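Local atomic coordinates of kinetochore protein Mis16 (Schizosaccharomyces japonicus, PDB entry 4XYH), a protein that binds histone H4 and the CENP-A-specific chaperone Scm3 independently of one another, and so probably takes part in loading CENP-A at centromeres. Residues H319-H324 with A371-F376; V328-W333 with S386-N391; H280-N285 with A300-T305; E57-S62 with K74-T79. All coordinates share one frame; numbering follows the deposited sequence.

All four contacts lie in a WD40 beta-propeller. Along the chain, contact 4 closes first, contact 3 follows, and contacts 1 and 2 come last, their segments alternating. Contacts 3 and 4 each join the two strands of a hairpin, 284-289 with 296-301 and 56-58 with 70-77, and stand about 28 Å apart between centres, on opposite sides of the chain's centre. Contact 2, about 5 Å from that centre, sets strand 328-333 beside strand 385-390 of the next sheet and touches both hairpins. Contact 1, about 16 Å from contact 2 between centres, links the outer strands 319-321 and 374-378. Contacts 1 and 2 thus join neighbouring sheets, whereas contacts 3 and 4 hold hairpins within a sheet.

Contact 1 (H319-H324 with A371-F376); sequences HTLEGH and APELMF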
# COMPACT_ATOMS: atom_id res chain seq x y z
N HIS A 319 1.80 -19.15 -10.30
CA HIS A 319 1.31 -19.85 -9.12
C HIS A 319 0.13 -19.08 -8.57
O HIS A 319 -0.07 -17.92 -8.91
CB HIS A 319 2.41 -20.00 -8.07
CG HIS A 319 2.05 -20.90 -6.93
ND1 HIS A 319 1.96 -22.27 -7.07
CD2 HIS A 319 1.73 -20.63 -5.65
CE1 HIS A 319 1.60 -22.80 -5.92
NE2 HIS A 319 1.45 -21.83 -5.03
N THR A 320 -0.66 -19.74 -7.73
CA THR A 320 -1.79 -19.08 -7.09
C THR A 320 -1.74 -19.28 -5.58
O THR A 320 -1.72 -20.40 -5.11
CB THR A 320 -3.11 -19.62 -7.63
OG1 THR A 320 -3.13 -19.48 -9.05
CG2 THR A 320 -4.29 -18.83 -7.05
N LEU A 321 -1.69 -18.17 -4.83
CA LEU A 321 -1.71 -18.25 -3.38
C LEU A 321 -3.15 -18.25 -2.89
O LEU A 321 -3.87 -17.28 -3.10
CB LEU A 321 -0.95 -17.08 -2.75
CG LEU A 321 0.48 -16.86 -3.24
CD1 LEU A 321 1.09 -15.63 -2.58
CD2 LEU A 321 1.32 -18.10 -2.96
N GLU A 322 -3.56 -19.32 -2.23
CA GLU A 322 -4.91 -19.39 -1.67
C GLU A 322 -4.87 -19.43 -0.14
O GLU A 322 -3.92 -19.92 0.46
CB GLU A 322 -5.64 -20.60 -2.21
CG GLU A 322 -5.30 -20.85 -3.65
CD GLU A 322 -6.36 -21.61 -4.39
OE1 GLU A 322 -7.47 -21.06 -4.58
OE2 GLU A 322 -6.08 -22.77 -4.77
N GLY A 323 -5.91 -18.89 0.49
CA GLY A 323 -5.99 -18.92 1.93
C GLY A 323 -6.82 -17.78 2.48
O GLY A 323 -7.32 -17.86 3.60
N HIS A 324 -6.97 -16.71 1.71
CA HIS A 324 -7.88 -15.65 2.11
C HIS A 324 -9.33 -16.05 1.85
O HIS A 324 -9.62 -16.84 0.96
CB HIS A 324 -7.55 -14.34 1.39
CG HIS A 324 -6.43 -13.57 2.01
ND1 HIS A 324 -6.45 -13.12 3.31
CD2 HIS A 324 -5.25 -13.14 1.48
CE1 HIS A 324 -5.33 -12.46 3.57
NE2 HIS A 324 -4.59 -12.45 2.47
N ALA A 371 -1.76 -23.84 2.97
CA ALA A 371 -0.72 -24.11 1.98
C ALA A 371 0.65 -24.02 2.65
O ALA A 371 0.83 -23.23 3.58
CB ALA A 371 -0.82 -23.14 0.82
N PRO A 372 1.62 -24.83 2.19
CA PRO A 372 2.95 -24.79 2.80
C PRO A 372 3.57 -23.39 2.74
O PRO A 372 4.31 -23.00 3.64
CB PRO A 372 3.76 -25.79 1.97
CG PRO A 372 2.99 -25.94 0.68
CD PRO A 372 1.55 -25.79 1.07
N GLU A 373 3.24 -22.64 1.69
CA GLU A 373 3.81 -21.31 1.50
C GLU A 373 3.17 -20.25 2.42
O GLU A 373 3.65 -19.13 2.48
CB GLU A 373 3.71 -20.89 0.02
CG GLU A 373 2.30 -20.76 -0.56
CD GLU A 373 1.73 -22.06 -1.16
OE1 GLU A 373 2.12 -23.16 -0.70
OE2 GLU A 373 0.88 -21.98 -2.08
N LEU A 374 2.12 -20.61 3.16
CA LEU A 374 1.49 -19.68 4.12
C LEU A 374 2.19 -19.71 5.47
O LEU A 374 1.95 -20.58 6.30
CB LEU A 374 0.00 -19.99 4.30
CG LEU A 374 -0.78 -19.12 5.30
CD1 LEU A 374 -0.66 -17.66 4.96
CD2 LEU A 374 -2.25 -19.50 5.31
N MET A 375 3.06 -18.74 5.68
CA MET A 375 4.00 -18.74 6.79
C MET A 375 3.42 -18.19 8.10
O MET A 375 3.80 -18.64 9.18
CB MET A 375 5.22 -17.93 6.39
CG MET A 375 6.38 -18.05 7.33
SD MET A 375 7.45 -16.61 7.21
CE MET A 375 7.16 -15.95 8.85
N PHE A 376 2.53 -17.21 8.00
CA PHE A 376 1.99 -16.51 9.18
C PHE A 376 0.69 -15.79 8.87
O PHE A 376 0.52 -15.20 7.80
CB PHE A 376 3.01 -15.51 9.71
CG PHE A 376 2.65 -14.90 11.04
CD1 PHE A 376 3.00 -15.54 12.23
CD2 PHE A 376 2.02 -13.68 11.12
CE1 PHE A 376 2.70 -14.98 13.46
CE2 PHE A 376 1.70 -13.11 12.35
CZ PHE A 376 2.04 -13.77 13.52
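E373 reaches across from the turn before strand 374-378 and meets both H319 and L321 of strand 319-321; it buries the largest area of any residue here. Its CG sits between the backbone N and the carbonyl carbon (chi1 63°), and a second bend at chi2 swings the carboxylate toward the neighbouring strand. There OE2 accepts a hydrogen bond from H319 NE2 at 3.0 Å, almost straight at 171°. E373 OE2 lies in the plane of the imidazole, while the bond meets the carboxylate from above its own plane; the two flat groups are turned 58° apart.

Lower on the same glutamate the contact is apolar. L321 CD2 lies 3.7 Å from E373 CG, the two side chains crossing at a slant, and the same methyl is at the rim of the H319 ring. The leucine continues inward onto L341 and W353 of the sheet that strand 374-378 completes. E322, which buries about as much surface as L321, contributes through its backbone: its O is 4.5 Å from A371 CB, at the start of the type I turn A371-L374. That turn is closed by L374 N bonding to A371 O and presents E373 to the adjacent sheet. I358 touches both H319 and E373.

The straight bond from NE2 implies a proton on that nitrogen, and a carboxylate so near would probably favour a positively charged imidazole, giving this link between outer propeller strands some electrostatic character.

Contact 2 (V328-W333 with S386-N391); sequences VYNVQW and SDLSWN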
# COMPACT_ATOMS: atom_id res chain seq x y z
N VAL A 328 -8.92 -9.94 -1.77
CA VAL A 328 -7.59 -9.53 -1.39
C VAL A 328 -7.35 -8.14 -1.95
O VAL A 328 -7.65 -7.86 -3.12
CB VAL A 328 -6.52 -10.50 -1.88
CG1 VAL A 328 -5.15 -10.15 -1.27
CG2 VAL A 328 -6.93 -11.92 -1.51
N TYR A 329 -6.81 -7.26 -1.10
CA TYR A 329 -6.64 -5.86 -1.43
C TYR A 329 -5.16 -5.47 -1.59
O TYR A 329 -4.71 -5.09 -2.66
CB TYR A 329 -7.31 -5.00 -0.36
CG TYR A 329 -7.40 -3.52 -0.70
CD1 TYR A 329 -8.12 -3.09 -1.81
CD2 TYR A 329 -6.79 -2.55 0.11
CE1 TYR A 329 -8.22 -1.73 -2.12
CE2 TYR A 329 -6.89 -1.18 -0.19
CZ TYR A 329 -7.60 -0.77 -1.31
OH TYR A 329 -7.70 0.57 -1.63
N ASN A 330 -4.40 -5.57 -0.51
CA ASN A 330 -3.02 -5.13 -0.53
C ASN A 330 -2.07 -6.28 -0.83
O ASN A 330 -2.33 -7.43 -0.46
CB ASN A 330 -2.64 -4.46 0.81
CG ASN A 330 -3.54 -3.28 1.16
OD1 ASN A 330 -4.12 -3.21 2.25
ND2 ASN A 330 -3.67 -2.34 0.22
N VAL A 331 -0.97 -5.98 -1.49
CA VAL A 331 0.08 -6.96 -1.70
C VAL A 331 1.40 -6.21 -1.65
O VAL A 331 1.57 -5.21 -2.32
CB VAL A 331 -0.11 -7.72 -3.04
CG1 VAL A 331 -0.26 -6.76 -4.24
CG2 VAL A 331 1.01 -8.70 -3.25
N GLN A 332 2.33 -6.65 -0.80
CA GLN A 332 3.61 -5.97 -0.65
C GLN A 332 4.74 -6.95 -0.41
O GLN A 332 4.69 -7.77 0.52
CB GLN A 332 3.58 -4.97 0.51
CG GLN A 332 2.57 -3.86 0.33
CD GLN A 332 3.22 -2.57 -0.09
OE1 GLN A 332 2.67 -1.82 -0.91
NE2 GLN A 332 4.39 -2.29 0.47
N TRP A 333 5.78 -6.85 -1.24
CA TRP A 333 6.95 -7.70 -1.08
C TRP A 333 7.80 -7.23 0.10
O TRP A 333 7.94 -6.04 0.32
CB TRP A 333 7.78 -7.68 -2.35
CG TRP A 333 7.09 -8.30 -3.51
CD1 TRP A 333 6.40 -7.66 -4.49
CD2 TRP A 333 7.03 -9.70 -3.82
NE1 TRP A 333 5.91 -8.57 -5.39
CE2 TRP A 333 6.28 -9.83 -5.00
CE3 TRP A 333 7.52 -10.85 -3.20
CZ2 TRP A 333 6.03 -11.07 -5.60
CZ3 TRP A 333 7.27 -12.08 -3.79
CH2 TRP A 333 6.53 -12.18 -4.98
N SER A 386 -7.14 -1.83 5.43
CA SER A 386 -7.08 -0.77 4.41
C SER A 386 -5.74 -0.63 3.68
O SER A 386 -5.72 -0.36 2.48
CB SER A 386 -7.41 0.58 5.05
OG SER A 386 -8.65 0.51 5.74
N ASP A 387 -4.64 -0.77 4.42
CA ASP A 387 -3.29 -0.58 3.87
C ASP A 387 -2.28 -1.23 4.80
O ASP A 387 -2.59 -1.54 5.95
CB ASP A 387 -2.97 0.92 3.68
CG ASP A 387 -1.86 1.16 2.65
OD1 ASP A 387 -1.52 0.22 1.89
OD2 ASP A 387 -1.33 2.30 2.58
N LEU A 388 -1.08 -1.46 4.29
CA LEU A 388 0.01 -1.98 5.12
C LEU A 388 1.35 -1.62 4.53
O LEU A 388 1.46 -1.30 3.34
CB LEU A 388 -0.10 -3.50 5.31
CG LEU A 388 -0.42 -4.43 4.15
CD1 LEU A 388 0.65 -4.39 3.09
CD2 LEU A 388 -0.57 -5.87 4.64
N SER A 389 2.37 -1.68 5.37
CA SER A 389 3.70 -1.25 4.96
C SER A 389 4.78 -2.04 5.68
O SER A 389 4.76 -2.14 6.91
CB SER A 389 3.84 0.26 5.22
OG SER A 389 5.12 0.74 4.88
N TRP A 390 5.71 -2.62 4.92
CA TRP A 390 6.92 -3.17 5.52
C TRP A 390 7.83 -2.07 6.04
O TRP A 390 8.09 -1.11 5.33
CB TRP A 390 7.71 -3.98 4.51
CG TRP A 390 7.18 -5.31 4.21
CD1 TRP A 390 6.37 -5.66 3.16
CD2 TRP A 390 7.45 -6.51 4.93
NE1 TRP A 390 6.12 -7.01 3.20
CE2 TRP A 390 6.76 -7.56 4.28
CE3 TRP A 390 8.22 -6.81 6.07
CZ2 TRP A 390 6.80 -8.87 4.72
CZ3 TRP A 390 8.25 -8.13 6.51
CH2 TRP A 390 7.54 -9.14 5.83
N ASN A 391 8.31 -2.21 7.26
CA ASN A 391 9.34 -1.33 7.81
C ASN A 391 10.68 -1.66 7.14
O ASN A 391 11.14 -2.79 7.21
CB ASN A 391 9.40 -1.52 9.33
CG ASN A 391 10.39 -0.60 10.02
OD1 ASN A 391 11.45 -0.31 9.48
ND2 ASN A 391 10.05 -0.16 11.23
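W390 and Q332 meet where strands 328-333 and 385-390 run nearly parallel, 13° apart in direction, with their axes 7.0 Å from each other at closest. Q332 can be followed outward from its backbone. Its CB lies 3.9 Å from W390 CD1 and touches L388 CD1 as well; CG then packs tightly on L388 CD1 at 3.4 Å, the two chains sliding past each other in opposite directions. A bend at chi2 (-102°) turns the amide aside, leaving CD near the carbonyl O of L388. The backbone O of Q332 accepts the indole bond from W390 NE1 at 3.1 Å, lying in the plane of the indole although the donor stands well above the carbonyl plane.

Toward the start of the strands, the ring edge of Y329 brings CE2 to 3.0 Å from S386 O, and N330 CB rests 4.0 Å from L388 CD1. D387 OD2 is held by R138 and the backbone N of V56. Each strand hydrogen-bonds within its own sheet, 328-333 with 340-345 and 385-390 with 398-402, so side chains bridge the gap between them. Such neighbouring innermost strands, lining the central channel of successive blades, are typical of the WD40 beta-propeller.

Contact 3 (H280-N285 with A300-T305); sequences HEQPVN and ASADHT
V284 and S301 form an antiparallel non-hydrogen-bonded pair, their CA atoms 4.3 Å apart, with backbone bonds on both flanks: N285 N to A300 O at 2.7 Å and A302 N to P283 O at 2.8 Å. Beyond the pair, segment 300-305 folds into a type I turn from S301 to H304. P283 O is gripped twice, for S301 OG also donates to it, from above the carbonyl plane. The same hydroxyl accepts from D303 N, making an ST turn.

H280 folds back over this turn. S301 CB forms a CH-pi contact with one face of its imidazole, 3.3 Å from the ring centroid, while at the ring edge ND1 donates to D303 OD2 at 2.9 Å. Ring and carboxylate are turned 68° apart. H280 NE2 bonds to T299, so both ring nitrogens are engaged. The other carboxylate oxygen, D303 OD1, accepts from T305 N in an Asx turn, and a water joins OD2 to E281 N.

H280, D303 and T299 match the Asp-His-Ser/Thr hydrogen-bond network of WD40 blades. Three hydrogen bonds onto the carboxylate, from H280 ND1, T305 N and the water, would probably stabilise its negative charge and limit its rotation, holding the turn against the segment that enters strand 284-289.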
# COMPACT_ATOMS: atom_id res chain seq x y z
N HIS A 280 -7.24 -11.98 -13.73
CA HIS A 280 -8.21 -12.75 -12.94
C HIS A 280 -9.59 -12.69 -13.60
O HIS A 280 -9.76 -11.96 -14.57
CB HIS A 280 -8.30 -12.22 -11.51
CG HIS A 280 -7.01 -12.29 -10.76
ND1 HIS A 280 -6.77 -13.22 -9.76
CD2 HIS A 280 -5.88 -11.55 -10.85
CE1 HIS A 280 -5.55 -13.05 -9.29
NE2 HIS A 280 -4.99 -12.04 -9.93
N GLU A 281 -10.56 -13.44 -13.08
CA GLU A 281 -11.92 -13.37 -13.60
C GLU A 281 -12.69 -12.25 -12.91
O GLU A 281 -13.78 -11.88 -13.35
CB GLU A 281 -12.66 -14.70 -13.43
CG GLU A 281 -12.09 -15.85 -14.24
CD GLU A 281 -11.96 -15.53 -15.72
OE1 GLU A 281 -12.94 -14.98 -16.29
OE2 GLU A 281 -10.89 -15.82 -16.31
N GLN A 282 -12.11 -11.71 -11.83
CA GLN A 282 -12.75 -10.69 -11.01
C GLN A 282 -11.79 -9.52 -10.84
O GLN A 282 -10.61 -9.65 -11.15
CB GLN A 282 -13.17 -11.27 -9.66
CG GLN A 282 -14.08 -12.50 -9.76
CD GLN A 282 -14.63 -12.91 -8.40
OE1 GLN A 282 -14.94 -12.07 -7.56
NE2 GLN A 282 -14.74 -14.22 -8.18
N PRO A 283 -12.28 -8.36 -10.36
CA PRO A 283 -11.44 -7.17 -10.16
C PRO A 283 -10.07 -7.44 -9.52
O PRO A 283 -9.92 -8.24 -8.59
CB PRO A 283 -12.30 -6.31 -9.24
CG PRO A 283 -13.67 -6.55 -9.79
CD PRO A 283 -13.71 -8.02 -10.15
N VAL A 284 -9.06 -6.77 -10.06
CA VAL A 284 -7.71 -6.85 -9.52
C VAL A 284 -7.42 -5.60 -8.70
O VAL A 284 -7.43 -4.49 -9.23
CB VAL A 284 -6.67 -6.99 -10.64
CG1 VAL A 284 -5.32 -7.36 -10.04
CG2 VAL A 284 -7.12 -8.06 -11.63
N ASN A 285 -7.16 -5.80 -7.40
CA ASN A 285 -7.06 -4.70 -6.44
C ASN A 285 -5.66 -4.16 -6.18
O ASN A 285 -5.52 -2.99 -5.83
CB ASN A 285 -7.67 -5.11 -5.10
CG ASN A 285 -9.15 -5.38 -5.20
OD1 ASN A 285 -9.85 -4.69 -5.95
ND2 ASN A 285 -9.63 -6.38 -4.48
N ALA A 300 -3.31 -9.00 -6.49
CA ALA A 300 -4.32 -9.34 -5.49
C ALA A 300 -5.69 -9.11 -6.11
O ALA A 300 -5.95 -8.05 -6.67
CB ALA A 300 -4.14 -8.49 -4.24
N SER A 301 -6.56 -10.10 -6.00
CA SER A 301 -7.84 -10.04 -6.68
C SER A 301 -9.01 -10.16 -5.74
O SER A 301 -8.89 -10.72 -4.65
CB SER A 301 -7.94 -11.14 -7.74
OG SER A 301 -9.22 -11.13 -8.35
N ALA A 302 -10.16 -9.67 -6.21
CA ALA A 302 -11.43 -9.88 -5.53
C ALA A 302 -11.86 -11.36 -5.50
O ALA A 302 -12.79 -11.72 -4.78
CB ALA A 302 -12.53 -9.03 -6.19
N ASP A 303 -11.19 -12.21 -6.28
CA ASP A 303 -11.51 -13.64 -6.28
C ASP A 303 -10.87 -14.38 -5.11
O ASP A 303 -10.73 -15.59 -5.16
CB ASP A 303 -11.08 -14.28 -7.62
CG ASP A 303 -9.56 -14.36 -7.80
OD1 ASP A 303 -8.79 -14.05 -6.86
OD2 ASP A 303 -9.13 -14.76 -8.91
N HIS A 304 -10.44 -13.63 -4.10
CA HIS A 304 -9.82 -14.17 -2.87
C HIS A 304 -8.39 -14.69 -3.07
O HIS A 304 -7.82 -15.28 -2.16
CB HIS A 304 -10.68 -15.29 -2.23
CG HIS A 304 -12.13 -14.95 -2.07
ND1 HIS A 304 -13.02 -15.80 -1.43
CD2 HIS A 304 -12.86 -13.87 -2.46
CE1 HIS A 304 -14.22 -15.25 -1.44
NE2 HIS A 304 -14.15 -14.09 -2.05
N THR A 305 -7.80 -14.48 -4.23
CA THR A 305 -6.48 -15.05 -4.44
C THR A 305 -5.42 -14.02 -4.75
O THR A 305 -5.73 -12.88 -5.12
CB THR A 305 -6.48 -16.10 -5.59
OG1 THR A 305 -6.71 -15.43 -6.84
CG2 THR A 305 -7.56 -17.14 -5.37
O HOH W 1 -10.39 -15.14 -11.22

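Contact 4 (E57-S62 with K74-T79); sequences EWFPGS and KLLLGT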
# COMPACT_ATOMS: atom_id res chain seq x y z
N GLU A 57 2.71 4.39 5.46
CA GLU A 57 4.01 4.14 4.86
C GLU A 57 5.08 4.46 5.90
O GLU A 57 4.99 5.49 6.58
CB GLU A 57 4.22 4.98 3.60
CG GLU A 57 5.31 4.43 2.68
CD GLU A 57 5.60 5.32 1.47
OE1 GLU A 57 5.21 6.50 1.51
OE2 GLU A 57 6.24 4.86 0.49
N TRP A 58 6.05 3.56 6.05
CA TRP A 58 7.22 3.81 6.91
C TRP A 58 8.20 4.74 6.22
O TRP A 58 8.53 4.54 5.06
CB TRP A 58 7.97 2.51 7.24
CG TRP A 58 7.24 1.56 8.10
CD1 TRP A 58 6.48 0.51 7.69
CD2 TRP A 58 7.22 1.54 9.52
NE1 TRP A 58 5.98 -0.16 8.77
CE2 TRP A 58 6.42 0.45 9.91
CE3 TRP A 58 7.81 2.33 10.51
CZ2 TRP A 58 6.18 0.14 11.25
CZ3 TRP A 58 7.58 2.02 11.83
CH2 TRP A 58 6.77 0.93 12.19
N PHE A 59 8.68 5.75 6.95
CA PHE A 59 9.79 6.54 6.47
C PHE A 59 11.12 5.79 6.68
O PHE A 59 11.29 5.09 7.69
CB PHE A 59 9.86 7.89 7.18
CG PHE A 59 8.85 8.90 6.72
CD1 PHE A 59 9.09 9.66 5.59
CD2 PHE A 59 7.67 9.11 7.43
CE1 PHE A 59 8.17 10.63 5.17
CE2 PHE A 59 6.75 10.06 7.02
CZ PHE A 59 7.00 10.83 5.88
N PRO A 60 12.06 5.94 5.74
CA PRO A 60 13.40 5.38 5.96
C PRO A 60 14.12 6.10 7.10
O PRO A 60 13.93 7.32 7.27
CB PRO A 60 14.12 5.64 4.62
CG PRO A 60 13.07 5.98 3.66
CD PRO A 60 11.95 6.61 4.44
N GLY A 61 14.91 5.38 7.88
CA GLY A 61 15.75 6.01 8.89
C GLY A 61 15.26 5.87 10.32
O GLY A 61 14.11 5.49 10.55
N SER A 62 16.13 6.17 11.28
CA SER A 62 15.78 6.12 12.70
C SER A 62 16.69 7.04 13.52
O SER A 62 17.79 7.38 13.10
CB SER A 62 15.88 4.69 13.24
OG SER A 62 17.18 4.17 13.05
N LYS A 74 9.47 6.90 11.98
CA LYS A 74 8.33 7.69 11.54
C LYS A 74 7.46 6.99 10.51
O LYS A 74 7.94 6.20 9.70
CB LYS A 74 8.82 9.03 10.97
CG LYS A 74 9.36 9.99 12.02
CD LYS A 74 9.96 11.22 11.37
CE LYS A 74 10.28 12.28 12.42
NZ LYS A 74 11.19 13.33 11.87
N LEU A 75 6.18 7.33 10.54
CA LEU A 75 5.22 6.82 9.57
C LEU A 75 4.46 7.95 8.94
O LEU A 75 4.19 8.97 9.59
CB LEU A 75 4.21 5.87 10.23
CG LEU A 75 4.77 4.64 10.94
CD1 LEU A 75 4.43 4.72 12.41
CD2 LEU A 75 4.18 3.40 10.34
N LEU A 76 4.12 7.76 7.68
CA LEU A 76 3.27 8.66 6.95
C LEU A 76 1.83 8.14 6.99
O LEU A 76 1.57 7.01 6.58
CB LEU A 76 3.77 8.79 5.53
CG LEU A 76 2.97 9.70 4.61
CD1 LEU A 76 3.19 11.17 5.00
CD2 LEU A 76 3.41 9.41 3.20
N LEU A 77 0.91 8.95 7.51
CA LEU A 77 -0.49 8.57 7.68
C LEU A 77 -1.43 9.61 7.09
O LEU A 77 -1.00 10.70 6.68
CB LEU A 77 -0.84 8.40 9.16
CG LEU A 77 -0.19 7.25 9.90
CD1 LEU A 77 -0.51 7.35 11.38
CD2 LEU A 77 -0.72 5.94 9.33
N GLY A 78 -2.73 9.28 7.08
CA GLY A 78 -3.73 10.22 6.62
C GLY A 78 -4.97 10.24 7.48
O GLY A 78 -5.05 9.55 8.49
N THR A 79 -5.95 11.05 7.08
CA THR A 79 -7.26 10.99 7.72
C THR A 79 -8.35 10.74 6.69
O THR A 79 -8.21 11.06 5.50
CB THR A 79 -7.63 12.30 8.47
OG1 THR A 79 -7.78 13.38 7.53
CG2 THR A 79 -6.59 12.66 9.52
O HOH W 2 11.54 6.18 10.09
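K74 N, F59 O and G61 O converge on one water where the hairpin opens. The water donates to both carbonyls, at 2.6 Å to F59 O and 2.7 Å to G61 O, and accepts from K74 N, so that it stitches the loop after strand 56-58 to its partner strand. Next to it F59 N donates to K74 O at 2.9 Å. Further along, E57 and L76 form an antiparallel hydrogen-bonded pair: L76 N reaches E57 O at 2.7 Å in a nearly straight bond, and E57 N returns a more bent one to L76 O.

Between these bonded positions W58 and L75 form the non-hydrogen-bonded pair, their side chains side by side on one face of the sheet. L75 CD2 sits over the centre of the six-membered ring of W58, 3.6 Å from its centroid, in a CH-pi contact only 8° off the ring normal. V94 and A399 touch both residues on this side. The hairpin forms the edge of a propeller sheet, and W58 N bonds to S389 OG of strand 385-390, the innermost strand of the neighbouring blade.

E57 and L76 point to the other face, where the glutamate runs extended beside the leucine and OE1 approaches L76 CD2 at 3.8 Å before bonding to F139 N. F59 slants across the same hairpin: with CG anti to its carbonyl carbon (chi1 -77°), its ring brings CE2 to 3.6 Å from L76 CB and CD2 to 3.7 Å from K74 CB. The F139 ring meets that of F59 at about 20° between planes.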